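Local structure of ribosomal RNA processing protein 6 (Trypanosoma brucei brucei, 4NLC) at residues Val84-Asn89 and Arg117-Ile122; Gln278-Ser283 and Ser321-Ala326; Ser288-Gln293 and Thr327-Ser332. The protein probably acts as a 3'-5' exoribonuclease of the nuclear exosome in ribosomal RNA processing, this chain being its catalytic core of exonuclease and HRDC domains. The protein carries 1 engineered substitution. All blocks are in the same frame, centred on the assembly; numbering follows the deposited sequence.

Interaction 1: Val84-Asn89 and Arg117-Ile122; sequences VAVLLN and RTQDFI
Two flat groups of 117-122, the phenyl ring of Phe121 and the side-chain amide of Gln119, both reach CG1 of Val86. Val86 CG1 comes to 4.1 Å from Phe121 CZ at an oblique approach and to 4.0 Å from Gln119 OE1, while the amide lies across the ring plane from it. Phe121 CZ sits above the amide, 3.3 Å from Gln119 CD, and the two planes are inclined by roughly 36°. This is helix-on-sheet packing in the RNase H-like fold of the exonuclease domain: helix 77-87 covers one face of the mixed sheet near strand 120-123. That strand runs between 71-74, to which it is parallel, and 108-115, to which it is antiparallel; Phe121 shares backbone hydrogen bonds with Ile114. Asp120 faces the other way, its OD2 hydrogen-bonded to His224 and Gln220.

The contact buries 108 Å² in all, no hydrogen bond crosses it, and Val86 and Gln119, the closest pair of CA atoms, are still 10.2 Å apart. Leu87, the next residue, packs on Ile114 and Val138 instead. Gln119 bridges the remaining gap with an extended chain beyond CG (chi2 -174°). On Val86, CG1 stands anti to the backbone N (chi1 160°), and it is this branch, not CG2, that makes both contacts.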
# COMPACT_ATOMS: atom_id res chain seq x y z
N VAL A 84 5.61 -20.60 -3.05
CA VAL A 84 4.95 -20.43 -4.34
C VAL A 84 4.42 -21.81 -4.86
O VAL A 84 3.31 -21.86 -5.37
CB VAL A 84 5.87 -19.67 -5.35
CG1 VAL A 84 5.40 -19.81 -6.81
CG2 VAL A 84 5.97 -18.19 -4.96
N ALA A 85 5.16 -22.90 -4.65
CA ALA A 85 4.72 -24.24 -5.10
C ALA A 85 3.58 -24.77 -4.24
O ALA A 85 2.71 -25.45 -4.76
CB ALA A 85 5.88 -25.23 -5.15
N VAL A 86 3.58 -24.45 -2.93
CA VAL A 86 2.49 -24.84 -2.02
C VAL A 86 1.20 -24.11 -2.52
O VAL A 86 0.17 -24.75 -2.72
CB VAL A 86 2.81 -24.48 -0.54
CG1 VAL A 86 1.55 -24.42 0.32
CG2 VAL A 86 3.83 -25.45 0.06
N LEU A 87 1.29 -22.79 -2.74
CA LEU A 87 0.17 -21.98 -3.20
C LEU A 87 -0.43 -22.45 -4.52
O LEU A 87 -1.64 -22.30 -4.72
CB LEU A 87 0.57 -20.51 -3.26
CG LEU A 87 1.05 -19.82 -1.97
CD1 LEU A 87 1.27 -18.36 -2.24
CD2 LEU A 87 0.09 -20.02 -0.78
N LEU A 88 0.41 -23.05 -5.41
CA LEU A 88 -0.02 -23.57 -6.71
C LEU A 88 -0.95 -24.79 -6.61
O LEU A 88 -1.57 -25.13 -7.60
CB LEU A 88 1.16 -23.86 -7.66
CG LEU A 88 1.98 -22.65 -8.20
CD1 LEU A 88 3.30 -23.13 -8.86
CD2 LEU A 88 1.18 -21.77 -9.17
N ASN A 89 -1.04 -25.44 -5.43
CA ASN A 89 -1.94 -26.58 -5.21
C ASN A 89 -3.28 -26.18 -4.55
O ASN A 89 -4.09 -27.05 -4.21
CB ASN A 89 -1.24 -27.68 -4.40
CG ASN A 89 -0.32 -28.55 -5.19
OD1 ASN A 89 -0.60 -28.94 -6.33
ND2 ASN A 89 0.80 -28.91 -4.59
N ARG A 117 -6.15 -22.93 3.40
CA ARG A 117 -7.07 -23.69 4.27
C ARG A 117 -6.32 -24.47 5.36
O ARG A 117 -6.94 -24.83 6.35
CB ARG A 117 -7.90 -24.69 3.42
CG ARG A 117 -8.77 -24.04 2.34
CD ARG A 117 -9.76 -23.02 2.91
NE ARG A 117 -10.64 -22.58 1.84
CZ ARG A 117 -11.82 -22.01 2.01
NH1 ARG A 117 -12.27 -21.73 3.22
NH2 ARG A 117 -12.57 -21.71 0.96
N THR A 118 -5.03 -24.77 5.17
CA THR A 118 -4.28 -25.63 6.10
C THR A 118 -3.16 -24.95 6.89
O THR A 118 -2.63 -25.54 7.83
CB THR A 118 -3.73 -26.87 5.35
OG1 THR A 118 -3.11 -26.46 4.11
CG2 THR A 118 -4.79 -27.91 5.10
N GLN A 119 -2.79 -23.72 6.50
CA GLN A 119 -1.69 -23.03 7.16
C GLN A 119 -1.59 -21.55 6.78
O GLN A 119 -2.20 -21.10 5.81
CB GLN A 119 -0.36 -23.75 6.87
CG GLN A 119 -0.00 -23.80 5.40
CD GLN A 119 1.22 -24.63 5.14
OE1 GLN A 119 1.24 -25.45 4.22
NE2 GLN A 119 2.28 -24.39 5.89
N ASP A 120 -0.76 -20.83 7.56
CA ASP A 120 -0.49 -19.42 7.39
C ASP A 120 0.97 -19.18 7.04
O ASP A 120 1.84 -19.95 7.44
CB ASP A 120 -0.85 -18.67 8.70
CG ASP A 120 -2.31 -18.78 9.13
OD1 ASP A 120 -3.18 -18.90 8.25
OD2 ASP A 120 -2.57 -18.71 10.34
N PHE A 121 1.25 -18.07 6.33
CA PHE A 121 2.59 -17.65 5.93
C PHE A 121 2.73 -16.16 6.13
O PHE A 121 1.75 -15.42 6.02
CB PHE A 121 2.86 -18.00 4.47
CG PHE A 121 2.82 -19.47 4.16
CD1 PHE A 121 3.95 -20.28 4.35
CD2 PHE A 121 1.65 -20.07 3.68
CE1 PHE A 121 3.91 -21.64 4.05
CE2 PHE A 121 1.62 -21.43 3.37
CZ PHE A 121 2.76 -22.20 3.54
N ILE A 122 3.93 -15.73 6.48
CA ILE A 122 4.30 -14.32 6.61
C ILE A 122 5.54 -14.16 5.78
O ILE A 122 6.52 -14.87 6.02
CB ILE A 122 4.46 -13.79 8.06
CG1 ILE A 122 3.10 -13.71 8.76
CG2 ILE A 122 5.15 -12.41 8.07
CD1 ILE A 122 3.19 -13.57 10.30

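Interaction 2: Gln278-Ser283 and Ser321-Ala326; sequences QALGRS and SVLSIA. Engineered in segment 321-326: Ser321 (natural residue Cys).
The backbone oxygen of Ser283 is touched by both methyls of Leu323, with Leu323 CD1 at 3.3 Å and Leu323 CD2 at 3.4 Å from Ser283 O. These are van der Waals contacts; no hydrogen bond joins the two segments. The same two methyls also flank the serine side chain, Leu323 CD2 lying 3.6 Å from Ser283 CB. Leu323 reaches this place with an unusual first torsion (chi1 -145°), away from the staggered values.

Leu280 supplies the apolar half. Its two methyls divide the work: Leu280 CD2 meets Leu323 CD1 at 3.8 Å, the two leucines sliding past one another in opposite directions, and Leu280 CD1 meets Val322 CG1 at 4.0 Å. The turn at Gly281, with positive phi, ends helix 275-280, and a weak bond from Ser283 N to Leu280 O closes the loop that brings Ser283 beside Leu280.

Ser321 is engineered from cysteine, so the disulfide to Cys340 known for this protein is absent; the engineered Ser321 OG hydrogen-bonds to Cys339 O. Helix 319-328, in the HRDC region, is flanked by three helices: 275-280 at Val322 and Leu323, 289-309 at Val322 and Ile325, and 333-339 at Ser324 and Ile325.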
# COMPACT_ATOMS: atom_id res chain seq x y z
N GLN A 278 -4.38 22.21 -1.82
CA GLN A 278 -5.07 21.00 -1.39
C GLN A 278 -4.63 20.55 0.01
O GLN A 278 -5.42 19.99 0.76
CB GLN A 278 -4.85 19.86 -2.40
CG GLN A 278 -5.63 20.05 -3.71
CD GLN A 278 -5.17 19.14 -4.83
OE1 GLN A 278 -4.04 18.64 -4.87
NE2 GLN A 278 -6.04 18.97 -5.82
N ALA A 279 -3.36 20.82 0.35
CA ALA A 279 -2.76 20.44 1.63
C ALA A 279 -2.87 21.52 2.69
O ALA A 279 -2.96 21.19 3.88
CB ALA A 279 -1.31 20.05 1.41
N LEU A 280 -2.84 22.80 2.29
CA LEU A 280 -2.91 23.90 3.25
C LEU A 280 -4.33 24.43 3.47
O LEU A 280 -4.57 25.09 4.47
CB LEU A 280 -1.92 25.04 2.91
CG LEU A 280 -0.41 24.68 2.96
CD1 LEU A 280 0.43 25.71 2.26
CD2 LEU A 280 0.08 24.46 4.38
N GLY A 281 -5.25 24.10 2.55
CA GLY A 281 -6.66 24.47 2.58
C GLY A 281 -7.00 25.82 3.20
O GLY A 281 -6.45 26.85 2.81
N ARG A 282 -7.88 25.79 4.22
CA ARG A 282 -8.38 26.95 4.97
C ARG A 282 -7.30 27.75 5.68
O ARG A 282 -7.46 28.96 5.85
CB ARG A 282 -9.50 26.54 5.96
CG ARG A 282 -9.12 25.58 7.09
CD ARG A 282 -10.35 25.02 7.81
NE ARG A 282 -11.06 26.03 8.60
CZ ARG A 282 -12.29 25.88 9.07
NH1 ARG A 282 -12.98 24.77 8.83
NH2 ARG A 282 -12.86 26.85 9.78
N SER A 283 -6.18 27.09 6.06
CA SER A 283 -5.03 27.69 6.73
C SER A 283 -4.31 28.78 5.89
O SER A 283 -3.42 29.44 6.41
CB SER A 283 -4.05 26.62 7.19
OG SER A 283 -4.55 25.93 8.33
N SER A 321 4.58 23.74 9.86
CA SER A 321 5.89 24.40 9.68
C SER A 321 5.95 25.19 8.39
O SER A 321 6.58 26.24 8.36
CB SER A 321 7.03 23.39 9.76
OG SER A 321 7.19 22.91 11.08
N VAL A 322 5.27 24.70 7.33
CA VAL A 322 5.16 25.36 6.03
C VAL A 322 4.39 26.67 6.27
O VAL A 322 4.85 27.74 5.85
CB VAL A 322 4.45 24.45 5.00
CG1 VAL A 322 4.12 25.22 3.72
CG2 VAL A 322 5.28 23.22 4.68
N LEU A 323 3.26 26.57 6.99
CA LEU A 323 2.44 27.72 7.32
C LEU A 323 3.15 28.68 8.23
O LEU A 323 3.07 29.87 8.01
CB LEU A 323 1.09 27.32 7.90
CG LEU A 323 -0.04 28.24 7.48
CD1 LEU A 323 -0.62 27.80 6.12
CD2 LEU A 323 -1.11 28.28 8.56
N SER A 324 3.93 28.16 9.18
CA SER A 324 4.71 28.97 10.12
C SER A 324 5.73 29.87 9.39
O SER A 324 5.87 31.02 9.75
CB SER A 324 5.42 28.08 11.13
OG SER A 324 5.82 28.87 12.22
N ILE A 325 6.43 29.32 8.39
CA ILE A 325 7.43 30.07 7.62
C ILE A 325 6.71 31.16 6.84
O ILE A 325 7.11 32.32 6.92
CB ILE A 325 8.29 29.14 6.71
CG1 ILE A 325 9.19 28.22 7.56
CG2 ILE A 325 9.12 29.97 5.70
CD1 ILE A 325 9.98 27.20 6.77
N ALA A 326 5.64 30.79 6.13
CA ALA A 326 4.80 31.70 5.35
C ALA A 326 4.28 32.88 6.20
O ALA A 326 4.39 34.02 5.77
CB ALA A 326 3.62 30.92 4.75

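Interaction 3: Ser288-Gln293 and Thr327-Ser332; sequences SSSQLQ and TKLPTS
One glutamine amide spans the gap between the start of one helix and the end of another: Gln291 gives NE2 to Thr327 O while its OE1 receives the backbone N-H of Ser288. The second of these bonds makes Ser288 and Gln291 a capping box at the N-terminus of helix 289-309, in the HRDC domain, and the first carries the cap across to the last turn of helix 319-328. The geometry supports both. Ser288 N to Gln291 OE1 measures 2.9 Å and is nearly straight, 172° at the hydrogen, arriving on a lone pair in the carbonyl plane. The bond from Gln291 NE2 to Thr327 O is shorter, 2.8 Å, but bent, 131° at the hydrogen; it too uses an in-plane lone pair, and the acceptor lies close to the Gln291 amide plane. With each end engaged, the rotation of the amide is fixed, and the assignment of its O and N is supported by both partners.

The cap is completed more loosely by Ser288 OG, which accepts weakly from Ser290 N at 3.3 Å. The hydroxyl of Thr327 is hydrogen-bonded within its own helix, to Leu323 O and Ser324 O.

Beyond Thr327 the chain leaves the helix at Leu329, whose backbone takes a left-handed conformation, with positive phi. This turn sends the leucine side chain back toward helix 289-309, where it crosses Gln291 at about a right angle. Pro330 then leads the chain onto helix 333-339, packing on Glu335, Val336 and Cys339. The apolar part of the contact is thin: Leu329 CD1 touches the aliphatic stem of the glutamine at Gln291 CG, 4.0 Å away.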
# COMPACT_ATOMS: atom_id res chain seq x y z
N SER A 288 -1.11 37.63 3.38
CA SER A 288 -0.87 38.67 2.39
C SER A 288 -0.39 37.94 1.11
O SER A 288 -0.13 36.73 1.18
CB SER A 288 0.20 39.62 2.90
OG SER A 288 1.49 39.07 2.71
N SER A 289 -0.26 38.66 -0.03
CA SER A 289 0.20 38.04 -1.27
C SER A 289 1.62 37.50 -1.15
O SER A 289 1.93 36.47 -1.75
CB SER A 289 0.08 39.00 -2.46
OG SER A 289 0.80 40.20 -2.27
N SER A 290 2.48 38.15 -0.35
CA SER A 290 3.85 37.67 -0.20
C SER A 290 3.93 36.44 0.70
O SER A 290 4.82 35.61 0.50
CB SER A 290 4.76 38.78 0.29
OG SER A 290 4.33 39.21 1.57
N GLN A 291 2.99 36.29 1.64
CA GLN A 291 2.93 35.14 2.54
C GLN A 291 2.37 33.94 1.78
O GLN A 291 2.77 32.81 2.04
CB GLN A 291 2.07 35.46 3.77
CG GLN A 291 2.73 36.50 4.69
CD GLN A 291 1.83 36.94 5.80
OE1 GLN A 291 0.71 37.39 5.58
NE2 GLN A 291 2.35 36.92 7.00
N LEU A 292 1.47 34.21 0.82
CA LEU A 292 0.89 33.18 -0.05
C LEU A 292 1.96 32.64 -1.00
O LEU A 292 1.99 31.44 -1.25
CB LEU A 292 -0.32 33.73 -0.83
CG LEU A 292 -1.61 33.93 -0.02
CD1 LEU A 292 -2.65 34.71 -0.82
CD2 LEU A 292 -2.19 32.61 0.47
N GLN A 293 2.82 33.53 -1.53
CA GLN A 293 3.93 33.16 -2.43
C GLN A 293 4.91 32.27 -1.66
O GLN A 293 5.36 31.25 -2.20
CB GLN A 293 4.62 34.41 -3.00
CG GLN A 293 5.81 34.15 -3.92
CD GLN A 293 6.56 35.41 -4.29
OE1 GLN A 293 5.98 36.47 -4.57
NE2 GLN A 293 7.88 35.33 -4.34
N THR A 327 3.78 32.61 7.41
CA THR A 327 3.18 33.60 8.30
C THR A 327 4.21 34.50 8.95
O THR A 327 4.14 35.72 8.80
CB THR A 327 2.25 32.93 9.34
OG1 THR A 327 3.03 32.05 10.13
CG2 THR A 327 1.13 32.13 8.71
N LYS A 328 5.21 33.89 9.63
CA LYS A 328 6.26 34.60 10.35
C LYS A 328 7.33 35.25 9.47
O LYS A 328 8.01 36.16 9.95
CB LYS A 328 6.92 33.68 11.40
CG LYS A 328 6.00 33.28 12.56
CD LYS A 328 6.62 32.14 13.36
CE LYS A 328 5.96 31.89 14.70
NZ LYS A 328 6.73 30.91 15.52
N LEU A 329 7.52 34.77 8.21
CA LEU A 329 8.56 35.22 7.26
C LEU A 329 9.97 35.30 7.93
O LEU A 329 10.54 36.39 8.04
CB LEU A 329 8.17 36.55 6.55
CG LEU A 329 6.88 36.53 5.68
CD1 LEU A 329 6.44 37.94 5.30
CD2 LEU A 329 7.06 35.68 4.42
N PRO A 330 10.55 34.16 8.41
CA PRO A 330 11.88 34.19 9.06
C PRO A 330 13.02 34.72 8.18
O PRO A 330 13.13 34.31 7.02
CB PRO A 330 12.10 32.73 9.43
CG PRO A 330 11.27 31.97 8.46
CD PRO A 330 10.04 32.77 8.38
N THR A 331 13.86 35.64 8.70
CA THR A 331 14.93 36.24 7.88
C THR A 331 16.37 35.89 8.31
O THR A 331 17.32 36.47 7.78
CB THR A 331 14.74 37.74 7.74
OG1 THR A 331 14.72 38.34 9.04
CG2 THR A 331 13.49 38.10 6.92
N SER A 332 16.52 34.87 9.18
CA SER A 332 17.80 34.33 9.65
C SER A 332 17.66 32.80 9.74
O SER A 332 16.54 32.29 9.91
CB SER A 332 18.18 34.92 11.01
OG SER A 332 17.38 34.42 12.06

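Interactions 2 and 3 are neighbours, their centres 11 Å apart, and both use helix 319-328: interaction 2 its middle, interaction 3 its end. They touch directly, with Ala326 O 3.2 Å from Gln291 CG and Ile325 O 3.3 Å from Pro330 CD. Their segments alternate along the chain, and helices 275-280 and 289-309, consecutive in sequence, both pack on helix 319-328. Interaction 1 belongs to the exonuclease domain, on the opposite side of the chain's centre; its centre is 48 Å from that of interaction 2 and 58 Å from that of interaction 3, and the nearest atoms are about 34 Å and 44 Å away.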